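Local atomic coordinates of Acarbose/maltose binding protein GacH (Streptomyces glaucescens, PDB entry 3K01), a protein that binds acarbose and acarbose homologs as the solute receptor of an ABC transporter, and probably also recognises maltose. Residues D214-A217 with G218-A221; R220-R223 with V224-D227; A398-G401 with D402-K406; W191-P194 with Y195-E199; E377-R380 with L381-N385. All coordinates share one frame; numbering follows the deposited sequence.

Interaction 1: residues D214-A217 with G218-A221; sequences DDEA and GVRA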
# COMPACT_ATOMS: atom_id res chain seq x y z
N ASP A 214 -2.33 -21.47 -3.13
CA ASP A 214 -2.86 -22.53 -4.00
C ASP A 214 -3.98 -23.33 -3.36
O ASP A 214 -4.31 -24.43 -3.85
CB ASP A 214 -1.75 -23.44 -4.54
CG ASP A 214 -0.89 -24.06 -3.45
OD1 ASP A 214 -1.10 -23.77 -2.25
OD2 ASP A 214 -0.03 -24.89 -3.82
N ASP A 215 -4.56 -22.84 -2.27
CA ASP A 215 -5.78 -23.47 -1.82
C ASP A 215 -6.94 -23.05 -2.74
O ASP A 215 -6.73 -22.34 -3.73
CB ASP A 215 -6.05 -23.18 -0.36
CG ASP A 215 -6.35 -21.74 -0.10
OD1 ASP A 215 -6.62 -20.98 -1.07
OD2 ASP A 215 -6.30 -21.36 1.09
N GLU A 216 -8.14 -23.54 -2.46
CA GLU A 216 -9.21 -23.30 -3.41
C GLU A 216 -9.54 -21.83 -3.58
O GLU A 216 -9.96 -21.42 -4.67
CB GLU A 216 -10.44 -24.14 -3.11
CG GLU A 216 -10.31 -25.57 -3.71
CD GLU A 216 -10.05 -25.61 -5.25
OE1 GLU A 216 -10.59 -24.78 -6.01
OE2 GLU A 216 -9.30 -26.51 -5.71
N ALA A 217 -9.35 -21.02 -2.54
CA ALA A 217 -9.57 -19.58 -2.68
C ALA A 217 -8.66 -18.97 -3.73
O ALA A 217 -9.06 -18.09 -4.47
CB ALA A 217 -9.37 -18.88 -1.35
N GLY A 218 -7.41 -19.43 -3.81
CA GLY A 218 -6.49 -18.93 -4.82
C GLY A 218 -6.90 -19.34 -6.23
O GLY A 218 -6.85 -18.54 -7.18
N VAL A 219 -7.35 -20.59 -6.37
CA VAL A 219 -7.86 -21.02 -7.68
C VAL A 219 -9.04 -20.16 -8.08
O VAL A 219 -9.10 -19.66 -9.21
CB VAL A 219 -8.30 -22.50 -7.61
CG1 VAL A 219 -8.97 -22.91 -8.93
CG2 VAL A 219 -7.12 -23.41 -7.28
N ARG A 220 -9.97 -19.96 -7.15
CA ARG A 220 -11.15 -19.13 -7.44
C ARG A 220 -10.75 -17.72 -7.83
O ARG A 220 -11.40 -17.12 -8.68
CB ARG A 220 -12.12 -19.06 -6.26
CG ARG A 220 -12.90 -20.35 -6.02
CD ARG A 220 -14.06 -20.10 -5.09
NE ARG A 220 -13.68 -19.47 -3.81
CZ ARG A 220 -13.34 -20.15 -2.71
NH1 ARG A 220 -13.02 -19.50 -1.60
NH2 ARG A 220 -13.34 -21.48 -2.73
N ALA A 221 -9.72 -17.16 -7.20
CA ALA A 221 -9.31 -15.80 -7.54
C ALA A 221 -8.82 -15.70 -8.98
O ALA A 221 -9.17 -14.73 -9.70
CB ALA A 221 -8.26 -15.33 -6.58
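G218 meets D215 at the start of helix 216-230, a worked case of how a first turn deals with backbone N-H groups that have no preceding turn to bind. D215 is the N-cap: in the conformer described, its OD1 accepts from G218 N at 3.2 Å, the donor arriving nearly along the C-O bond of the carboxylate. The torsion chi1 of 66° sets D215 CG between the backbone N and the carbonyl carbon, folding the carboxylate toward the opening turn. A second conformer exists for D215, so the cap may be held only part of the time. V219 comes next and gives its N-H to D215 O at 3.2 Å. Its isopropyl group runs beside the E216 side chain, both pointing the same way; E216 OE1 comes to 3.6 Å from V219 CB, so the contact there is carboxylate against aliphatic carbon. R220 N binds E216 O at 2.9 Å. The R220 chain then turns at chi3 (-55°) and lays one face of its guanidinium over the preceding backbone, NH1 lying 3.6 Å from A217 CA, with E216 O above the rim of the same face. The charged end is gripped through NE by E199 in a salt bridge. A221 completes the turn, its N bonded to A217 O at 3.0 Å. Around this helix start, V219 packs on P393, D394 and A397 of helix 393-407, while A217 touches E199 just beyond helix 193-198 and A221 reaches F192 just before that helix.

Interaction 2: residues R220-R223 with V224-D227; sequences RAYR and VIKD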
# COMPACT_ATOMS: atom_id res chain seq x y z
N ARG A 220 -9.97 -19.96 -7.15
CA ARG A 220 -11.15 -19.13 -7.44
C ARG A 220 -10.75 -17.72 -7.83
O ARG A 220 -11.40 -17.12 -8.68
CB ARG A 220 -12.12 -19.06 -6.26
CG ARG A 220 -12.90 -20.35 -6.02
CD ARG A 220 -14.06 -20.10 -5.09
NE ARG A 220 -13.68 -19.47 -3.81
CZ ARG A 220 -13.34 -20.15 -2.71
NH1 ARG A 220 -13.02 -19.50 -1.60
NH2 ARG A 220 -13.34 -21.48 -2.73
N ALA A 221 -9.72 -17.16 -7.20
CA ALA A 221 -9.31 -15.80 -7.54
C ALA A 221 -8.82 -15.70 -8.98
O ALA A 221 -9.17 -14.73 -9.70
CB ALA A 221 -8.26 -15.33 -6.58
N TYR A 222 -7.99 -16.65 -9.42
CA TYR A 222 -7.61 -16.65 -10.83
C TYR A 222 -8.83 -16.84 -11.74
O TYR A 222 -8.88 -16.25 -12.84
CB TYR A 222 -6.53 -17.70 -11.09
CG TYR A 222 -5.15 -17.34 -10.61
CD1 TYR A 222 -4.43 -16.31 -11.20
CD2 TYR A 222 -4.54 -18.07 -9.57
CE1 TYR A 222 -3.13 -16.01 -10.78
CE2 TYR A 222 -3.24 -17.77 -9.15
CZ TYR A 222 -2.56 -16.73 -9.75
OH TYR A 222 -1.27 -16.40 -9.39
N ARG A 223 -9.79 -17.67 -11.32
CA ARG A 223 -11.01 -17.85 -12.12
C ARG A 223 -11.81 -16.55 -12.21
O ARG A 223 -12.35 -16.24 -13.27
CB ARG A 223 -11.86 -18.96 -11.52
CG ARG A 223 -13.01 -19.40 -12.42
CD ARG A 223 -13.74 -20.61 -11.87
NE ARG A 223 -12.86 -21.77 -11.84
CZ ARG A 223 -12.51 -22.45 -10.75
NH1 ARG A 223 -12.96 -22.08 -9.54
NH2 ARG A 223 -11.72 -23.50 -10.87
N VAL A 224 -11.91 -15.81 -11.12
CA VAL A 224 -12.69 -14.56 -11.12
C VAL A 224 -12.14 -13.57 -12.13
O VAL A 224 -12.92 -12.95 -12.88
CB VAL A 224 -12.68 -13.92 -9.70
CG1 VAL A 224 -13.10 -12.43 -9.72
CG2 VAL A 224 -13.55 -14.71 -8.75
N ILE A 225 -10.83 -13.40 -12.19
CA ILE A 225 -10.31 -12.38 -13.09
C ILE A 225 -10.56 -12.77 -14.55
O ILE A 225 -10.91 -11.92 -15.37
CB ILE A 225 -8.81 -12.03 -12.83
CG1 ILE A 225 -7.85 -13.20 -13.16
CG2 ILE A 225 -8.63 -11.50 -11.41
CD1 ILE A 225 -6.39 -12.80 -13.05
N LYS A 226 -10.42 -14.05 -14.86
CA LYS A 226 -10.69 -14.48 -16.24
C LYS A 226 -12.17 -14.37 -16.58
O LYS A 226 -12.52 -13.98 -17.70
CB LYS A 226 -10.20 -15.92 -16.42
CG LYS A 226 -10.23 -16.44 -17.88
CD LYS A 226 -9.52 -15.52 -18.84
CE LYS A 226 -9.26 -16.20 -20.18
NZ LYS A 226 -8.81 -15.23 -21.24
N ASP A 227 -13.03 -14.69 -15.64
CA ASP A 227 -14.46 -14.55 -15.85
C ASP A 227 -14.85 -13.09 -16.08
O ASP A 227 -15.72 -12.80 -16.91
CB ASP A 227 -15.28 -15.13 -14.68
CG ASP A 227 -16.77 -14.83 -14.81
OD1 ASP A 227 -17.42 -15.44 -15.68
OD2 ASP A 227 -17.26 -14.02 -14.04
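The middle turns of helix 216-230 join R220-R223 to V224-D227 as an amphipathic segment: regular i to i+4 bonds run through the backbone, and the buried residues A221, Y222 and I225 point into the protein. V224 N donates to R220 O at 2.8 Å and D227 N to R223 O at 2.9 Å, whereas the bonds from I225 N to A221 O and, weakly, from K226 N to Y222 O are longer. Side chains of the later turn lean on carbonyls of the earlier one. V224 CG2 rests 3.2 Å from R220 O, because that methyl lies beside the backbone N, the side facing the preceding turn. I225 goes further: chi1 of 67° wedges CG1 between its own N and carbonyl carbon, a less usual torsion in a helix, and presses CG1 to 3.2 Å from Y222 O. The same torsion carries CD1 toward the Y222 ring, which it approaches obliquely, 4.4 Å from Y222 CD1. Polar ends lead away from this turn: the Y222 hydroxyl pairs with T400 OG1, K226 NZ bonds to L387 O, and D227 forms a salt bridge with K167 of helix 163-177. Y222 stacks on F192 and touches Q382 and V386 of helix 376-387, as well as P393 and A396 of helix 393-407; I225 packs on M383 and, with V224, on Y195 of helix 193-198.

Interaction 3: residues A398-G401 with D402-K406; sequences ANTG and DAYRK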
# COMPACT_ATOMS: atom_id res chain seq x y z
N ALA A 398 -1.47 -23.63 -8.71
CA ALA A 398 -0.43 -24.62 -8.42
C ALA A 398 0.97 -24.08 -8.72
O ALA A 398 1.91 -24.26 -7.92
CB ALA A 398 -0.70 -25.89 -9.22
N ASN A 399 1.11 -23.40 -9.85
CA ASN A 399 2.40 -22.84 -10.23
C ASN A 399 2.83 -21.77 -9.22
O ASN A 399 4.01 -21.66 -8.86
CB ASN A 399 2.33 -22.19 -11.61
CG ASN A 399 2.31 -23.20 -12.74
OD1 ASN A 399 2.64 -24.38 -12.55
ND2 ASN A 399 1.93 -22.75 -13.91
N THR A 400 1.86 -20.97 -8.77
CA THR A 400 2.17 -19.90 -7.80
C THR A 400 2.64 -20.56 -6.50
O THR A 400 3.64 -20.17 -5.91
CB THR A 400 0.94 -19.01 -7.54
OG1 THR A 400 0.39 -18.56 -8.79
CG2 THR A 400 1.33 -17.76 -6.76
N GLY A 401 1.92 -21.58 -6.05
CA GLY A 401 2.28 -22.28 -4.81
C GLY A 401 3.64 -22.96 -4.90
O GLY A 401 4.42 -22.91 -3.95
N ASP A 402 3.93 -23.57 -6.03
CA ASP A 402 5.22 -24.23 -6.21
C ASP A 402 6.34 -23.21 -6.16
O ASP A 402 7.37 -23.47 -5.54
CB ASP A 402 5.28 -24.99 -7.53
CG ASP A 402 4.47 -26.27 -7.51
OD1 ASP A 402 3.96 -26.66 -6.44
OD2 ASP A 402 4.36 -26.89 -8.59
N ALA A 403 6.15 -22.06 -6.81
CA ALA A 403 7.16 -21.02 -6.79
C ALA A 403 7.34 -20.55 -5.34
O ALA A 403 8.48 -20.30 -4.90
CB ALA A 403 6.77 -19.86 -7.71
N TYR A 404 6.26 -20.43 -4.58
CA TYR A 404 6.39 -19.99 -3.17
C TYR A 404 7.15 -21.03 -2.34
O TYR A 404 8.01 -20.65 -1.53
CB TYR A 404 5.04 -19.72 -2.52
CG TYR A 404 4.36 -18.44 -2.95
CD1 TYR A 404 4.80 -17.70 -4.04
CD2 TYR A 404 3.23 -18.02 -2.29
CE1 TYR A 404 4.11 -16.52 -4.42
CE2 TYR A 404 2.55 -16.86 -2.66
CZ TYR A 404 3.01 -16.12 -3.71
OH TYR A 404 2.35 -14.97 -4.08
N ARG A 405 6.86 -22.32 -2.51
CA ARG A 405 7.60 -23.36 -1.76
C ARG A 405 9.08 -23.34 -2.10
O ARG A 405 9.94 -23.58 -1.25
CB ARG A 405 6.98 -24.74 -1.98
CG ARG A 405 5.59 -24.83 -1.37
CD ARG A 405 4.90 -26.20 -1.49
NE ARG A 405 3.52 -26.08 -1.00
CZ ARG A 405 2.48 -25.74 -1.76
NH1 ARG A 405 2.64 -25.54 -3.06
NH2 ARG A 405 1.27 -25.63 -1.23
N LYS A 406 9.41 -23.02 -3.34
CA LYS A 406 10.82 -22.93 -3.74
C LYS A 406 11.50 -21.71 -3.12
O LYS A 406 12.68 -21.78 -2.72
CB LYS A 406 10.94 -22.90 -5.26
CG LYS A 406 10.74 -24.26 -5.90
CD LYS A 406 10.72 -24.15 -7.42
CE LYS A 406 10.92 -25.51 -8.07
NZ LYS A 406 9.71 -26.37 -7.99
O HOH W 1 4.74 -26.39 -11.23
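T400 and Y404 share a face of helix 393-407, one turn apart, on the side turned inward, while D402 is exposed and N399 sits at the border with helix 376-387. The C-terminal helix here illustrates how donors are shared out between the two sides. Along the backbone the N-H groups of D402, A403, Y404 and R405 go to the carbonyls of A398, N399, T400 and G401, all at 2.9 to 3.0 Å. One water bridges the turn, donating to D402 OD2 at 2.7 Å and to N399 OD1 at a slacker 3.2 Å. With its oxygen held by the water, the N399 amide spends ND2 on Q382 OE1. D402 and R405 each have a second conformer, and in the ones described D402 OD1 and R405 NH1 form only a long ion pair of 3.8 Å. Stronger partners claim the R405 guanidinium: NE meets the C-terminal carboxylate oxygen OXT of K412, and NH1 meets D214. Inward, T400 OG1 bonds to A396 O in the previous turn, and Y404 OH to L375 O. The T400 torsion that sets OG1 beside the backbone N (chi1 -51°) puts the methyl on the other branch, next to the Y404 ring. There it makes a CH-pi contact: CG2 stands over the ring face, 4.2 Å from the centroid of the Y404 ring and 27° off its normal.

Interaction 4: residues W191-P194 with Y195-E199; sequences WFLP and YLYGE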
# COMPACT_ATOMS: atom_id res chain seq x y z
N TRP A 191 -2.54 -5.77 -8.14
CA TRP A 191 -3.95 -5.70 -8.49
C TRP A 191 -4.65 -7.05 -8.50
O TRP A 191 -5.87 -7.09 -8.63
CB TRP A 191 -4.13 -5.00 -9.84
CG TRP A 191 -4.17 -3.45 -9.75
CD1 TRP A 191 -5.29 -2.67 -9.88
CD2 TRP A 191 -3.08 -2.54 -9.53
NE1 TRP A 191 -4.96 -1.35 -9.75
CE2 TRP A 191 -3.61 -1.23 -9.52
CE3 TRP A 191 -1.70 -2.70 -9.32
CZ2 TRP A 191 -2.82 -0.09 -9.32
CZ3 TRP A 191 -0.91 -1.57 -9.12
CH2 TRP A 191 -1.47 -0.28 -9.12
N PHE A 192 -3.91 -8.15 -8.35
CA PHE A 192 -4.56 -9.42 -8.14
C PHE A 192 -5.10 -9.57 -6.72
O PHE A 192 -6.07 -10.28 -6.48
CB PHE A 192 -3.56 -10.55 -8.46
CG PHE A 192 -4.10 -11.93 -8.27
CD1 PHE A 192 -5.08 -12.41 -9.14
CD2 PHE A 192 -3.63 -12.75 -7.26
CE1 PHE A 192 -5.56 -13.74 -9.00
CE2 PHE A 192 -4.13 -14.09 -7.13
CZ PHE A 192 -5.08 -14.55 -7.98
N LEU A 193 -4.41 -8.92 -5.77
CA LEU A 193 -4.67 -9.20 -4.38
C LEU A 193 -6.11 -8.93 -3.93
O LEU A 193 -6.66 -9.74 -3.17
CB LEU A 193 -3.62 -8.52 -3.48
CG LEU A 193 -2.19 -9.01 -3.72
CD1 LEU A 193 -1.22 -8.21 -2.85
CD2 LEU A 193 -2.04 -10.49 -3.37
N PRO A 194 -6.77 -7.86 -4.40
CA PRO A 194 -8.18 -7.72 -4.02
C PRO A 194 -9.05 -8.92 -4.37
O PRO A 194 -9.95 -9.27 -3.61
CB PRO A 194 -8.63 -6.48 -4.82
CG PRO A 194 -7.37 -5.66 -4.92
CD PRO A 194 -6.30 -6.70 -5.20
N TYR A 195 -8.78 -9.53 -5.52
CA TYR A 195 -9.54 -10.73 -5.91
C TYR A 195 -9.24 -11.93 -5.03
O TYR A 195 -10.14 -12.70 -4.68
CB TYR A 195 -9.32 -11.06 -7.40
CG TYR A 195 -9.75 -9.89 -8.26
CD1 TYR A 195 -11.09 -9.53 -8.39
CD2 TYR A 195 -8.81 -9.12 -8.90
CE1 TYR A 195 -11.46 -8.42 -9.16
CE2 TYR A 195 -9.16 -8.02 -9.66
CZ TYR A 195 -10.50 -7.70 -9.78
OH TYR A 195 -10.84 -6.56 -10.51
N LEU A 196 -7.96 -12.09 -4.65
CA LEU A 196 -7.58 -13.15 -3.74
C LEU A 196 -8.27 -12.96 -2.38
O LEU A 196 -8.90 -13.89 -1.85
CB LEU A 196 -6.07 -13.18 -3.58
CG LEU A 196 -5.56 -14.29 -2.64
CD1 LEU A 196 -5.90 -15.70 -3.16
CD2 LEU A 196 -4.09 -14.12 -2.46
N TYR A 197 -8.20 -11.74 -1.83
CA TYR A 197 -8.82 -11.47 -0.53
C TYR A 197 -10.34 -11.61 -0.65
O TYR A 197 -11.00 -12.07 0.29
CB TYR A 197 -8.42 -10.06 -0.06
CG TYR A 197 -6.93 -9.83 0.08
CD1 TYR A 197 -6.06 -10.86 0.45
CD2 TYR A 197 -6.39 -8.59 -0.19
CE1 TYR A 197 -4.70 -10.62 0.60
CE2 TYR A 197 -5.07 -8.34 -0.05
CZ TYR A 197 -4.20 -9.36 0.31
OH TYR A 197 -2.85 -9.10 0.47
N GLY A 198 -10.89 -11.24 -1.80
CA GLY A 198 -12.33 -11.36 -2.00
C GLY A 198 -12.81 -12.81 -1.96
O GLY A 198 -13.99 -13.08 -1.68
N GLU A 199 -11.92 -13.74 -2.27
CA GLU A 199 -12.25 -15.16 -2.17
C GLU A 199 -11.90 -15.75 -0.82
O GLU A 199 -11.99 -16.97 -0.61
CB GLU A 199 -11.55 -15.94 -3.29
CG GLU A 199 -12.04 -15.56 -4.68
CD GLU A 199 -13.55 -15.59 -4.76
OE1 GLU A 199 -14.11 -16.68 -4.46
OE2 GLU A 199 -14.19 -14.57 -5.08
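L193 O and Y197 N meet almost head-on at 2.9 Å, with a donor angle of 174°, which makes this the straight bond of a short helix whose other bonds are bent or stretched. F192 O serves two donors, L196 N at 3.2 Å and, weakly, Y195 N, while G198 N reaches P194 O at 2.8 Å. Placed near the helix start, P194 needs no backbone N-H for this pattern. Above the L193 carbonyl lies the Y197 ring, with L193 O 3.1 Å from its plane and offset toward the rim. The L193 side chain runs alongside, its CB 3.7 Å from Y197 CE2 and CD1 near the hydroxyl. Helix 193-198 is a buried element of the solute-binding protein fold, set between the helices 216-230 and 376-387 and the strand 293-302, where P294 meets L193, P194 and Y197. The F192 ring is approached obliquely by L196 CB, 4.1 Å from F192 CE2. The Y195 ring turns back beside the preceding backbone, with CE2 3.6 Å from W191 O. The W191 indole leads the other way: NE1 bonds to V258 O, and R185 makes a cation-pi contact with its rings.

Interaction 5: residues E377-R380 with L381-N385; sequences EPIR and LQMAN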
# COMPACT_ATOMS: atom_id res chain seq x y z
N GLU A 377 6.21 -11.74 -8.00
CA GLU A 377 6.54 -12.14 -9.36
C GLU A 377 5.78 -13.40 -9.83
O GLU A 377 5.30 -13.42 -10.95
CB GLU A 377 8.06 -12.25 -9.55
CG GLU A 377 8.43 -12.81 -10.91
CD GLU A 377 8.20 -11.82 -12.06
OE1 GLU A 377 7.65 -10.73 -11.88
OE2 GLU A 377 8.56 -12.15 -13.19
N PRO A 378 5.66 -14.45 -8.99
CA PRO A 378 4.89 -15.60 -9.45
C PRO A 378 3.44 -15.26 -9.76
O PRO A 378 2.88 -15.76 -10.74
CB PRO A 378 5.01 -16.61 -8.31
CG PRO A 378 6.34 -16.23 -7.64
CD PRO A 378 6.30 -14.70 -7.68
N ILE A 379 2.83 -14.38 -8.97
CA ILE A 379 1.48 -13.93 -9.28
C ILE A 379 1.46 -13.18 -10.60
O ILE A 379 0.55 -13.39 -11.41
CB ILE A 379 0.95 -13.01 -8.17
CG1 ILE A 379 0.79 -13.79 -6.88
CG2 ILE A 379 -0.37 -12.32 -8.60
CD1 ILE A 379 0.38 -12.90 -5.69
N ARG A 380 2.42 -12.30 -10.84
CA ARG A 380 2.41 -11.53 -12.08
C ARG A 380 2.41 -12.48 -13.27
O ARG A 380 1.61 -12.34 -14.20
CB ARG A 380 3.62 -10.62 -12.19
CG ARG A 380 3.56 -9.76 -13.45
CD ARG A 380 4.92 -9.16 -13.79
NE ARG A 380 5.87 -10.23 -14.08
CZ ARG A 380 5.90 -10.93 -15.23
NH1 ARG A 380 5.05 -10.67 -16.22
NH2 ARG A 380 6.77 -11.92 -15.35
N LEU A 381 3.32 -13.46 -13.26
CA LEU A 381 3.45 -14.38 -14.37
C LEU A 381 2.18 -15.21 -14.57
O LEU A 381 1.66 -15.32 -15.72
CB LEU A 381 4.63 -15.30 -14.11
CG LEU A 381 4.90 -16.32 -15.22
CD1 LEU A 381 5.14 -15.65 -16.58
CD2 LEU A 381 6.07 -17.17 -14.81
N GLN A 382 1.67 -15.79 -13.49
CA GLN A 382 0.52 -16.64 -13.59
C GLN A 382 -0.75 -15.87 -13.92
O GLN A 382 -1.57 -16.36 -14.72
CB GLN A 382 0.33 -17.52 -12.35
CG GLN A 382 1.54 -18.45 -12.02
CD GLN A 382 2.00 -19.24 -13.21
OE1 GLN A 382 1.17 -19.81 -13.92
NE2 GLN A 382 3.30 -19.31 -13.43
N MET A 383 -0.93 -14.68 -13.35
CA MET A 383 -2.12 -13.91 -13.72
C MET A 383 -2.09 -13.54 -15.20
O MET A 383 -3.13 -13.58 -15.87
CB MET A 383 -2.29 -12.67 -12.85
CG MET A 383 -3.38 -11.68 -13.41
SD MET A 383 -3.65 -10.25 -12.35
CE MET A 383 -1.85 -10.12 -11.98
N ALA A 384 -0.92 -13.17 -15.72
CA ALA A 384 -0.80 -12.87 -17.14
C ALA A 384 -1.18 -14.07 -17.99
O ALA A 384 -1.91 -13.95 -18.98
CB ALA A 384 0.61 -12.40 -17.47
N ASN A 385 -0.71 -15.24 -17.59
CA ASN A 385 -0.95 -16.44 -18.37
C ASN A 385 -2.39 -16.91 -18.28
O ASN A 385 -2.88 -17.54 -19.21
CB ASN A 385 0.07 -17.52 -18.00
CG ASN A 385 1.49 -17.14 -18.43
OD1 ASN A 385 1.73 -16.12 -19.10
ND2 ASN A 385 2.44 -17.96 -18.02
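R380 and L381 are neighbours in sequence, yet their contact is more than a peptide link: the R380 guanidinium packs with one face over L381 N, CZ 4.1 Å away. The L381 N-H itself is spent on E377 O, at 3.0 Å. CG of R380 starts anti to the backbone N (chi1 -177°), on the carbonyl side and so near L381; a bend at chi3 (63°) then swings the guanidinium back along the helix to E377. This is the i to i+3 salt bridge of an exposed helix face, two-pronged and side-on. R380 NE meets E377 OE1 at 2.9 Å and NH2 meets OE2 at 2.8 Å. Both bonds lie in the guanidinium plane but come from above the carboxylate plane, so the two flat groups are tilted against each other, and the paired grip fixes the rotation of the arginine end. Inward, I379 CG2 faces M383 CE at 4.3 Å, and Q382 CG rests 3.3 Å from P378 O. Among the neighbouring helices, P378 packs on A403 and Y404 of helix 393-407, Q382 reaches T400 there, M383 touches Y222 of helix 216-230, and I379 meets F192 just before helix 193-198.

How the interactions relate
Four helices supply all five contacts, and their chemistry follows burial. Interaction 4 is wholly buried and mostly apolar or aromatic; interactions 1, 2, 3 and 5 are partly buried, with apolar side chains on the inner faces and most charged groups toward the rim, though R220 pairs with the buried E199. Interactions 1 and 2 belong to one helix and share R220 and A221, the first capping its start and the second continuing its regular turns. M383 CG lies 3.2 Å from I225 CD1 where interactions 2 and 5 pack, and I379 bridges to F192 of interaction 4 and Y404 of interaction 3. Interactions 3 and 4 do not touch, their nearest atoms about 6 Å apart; helices 216-230 and 376-387 each contact both.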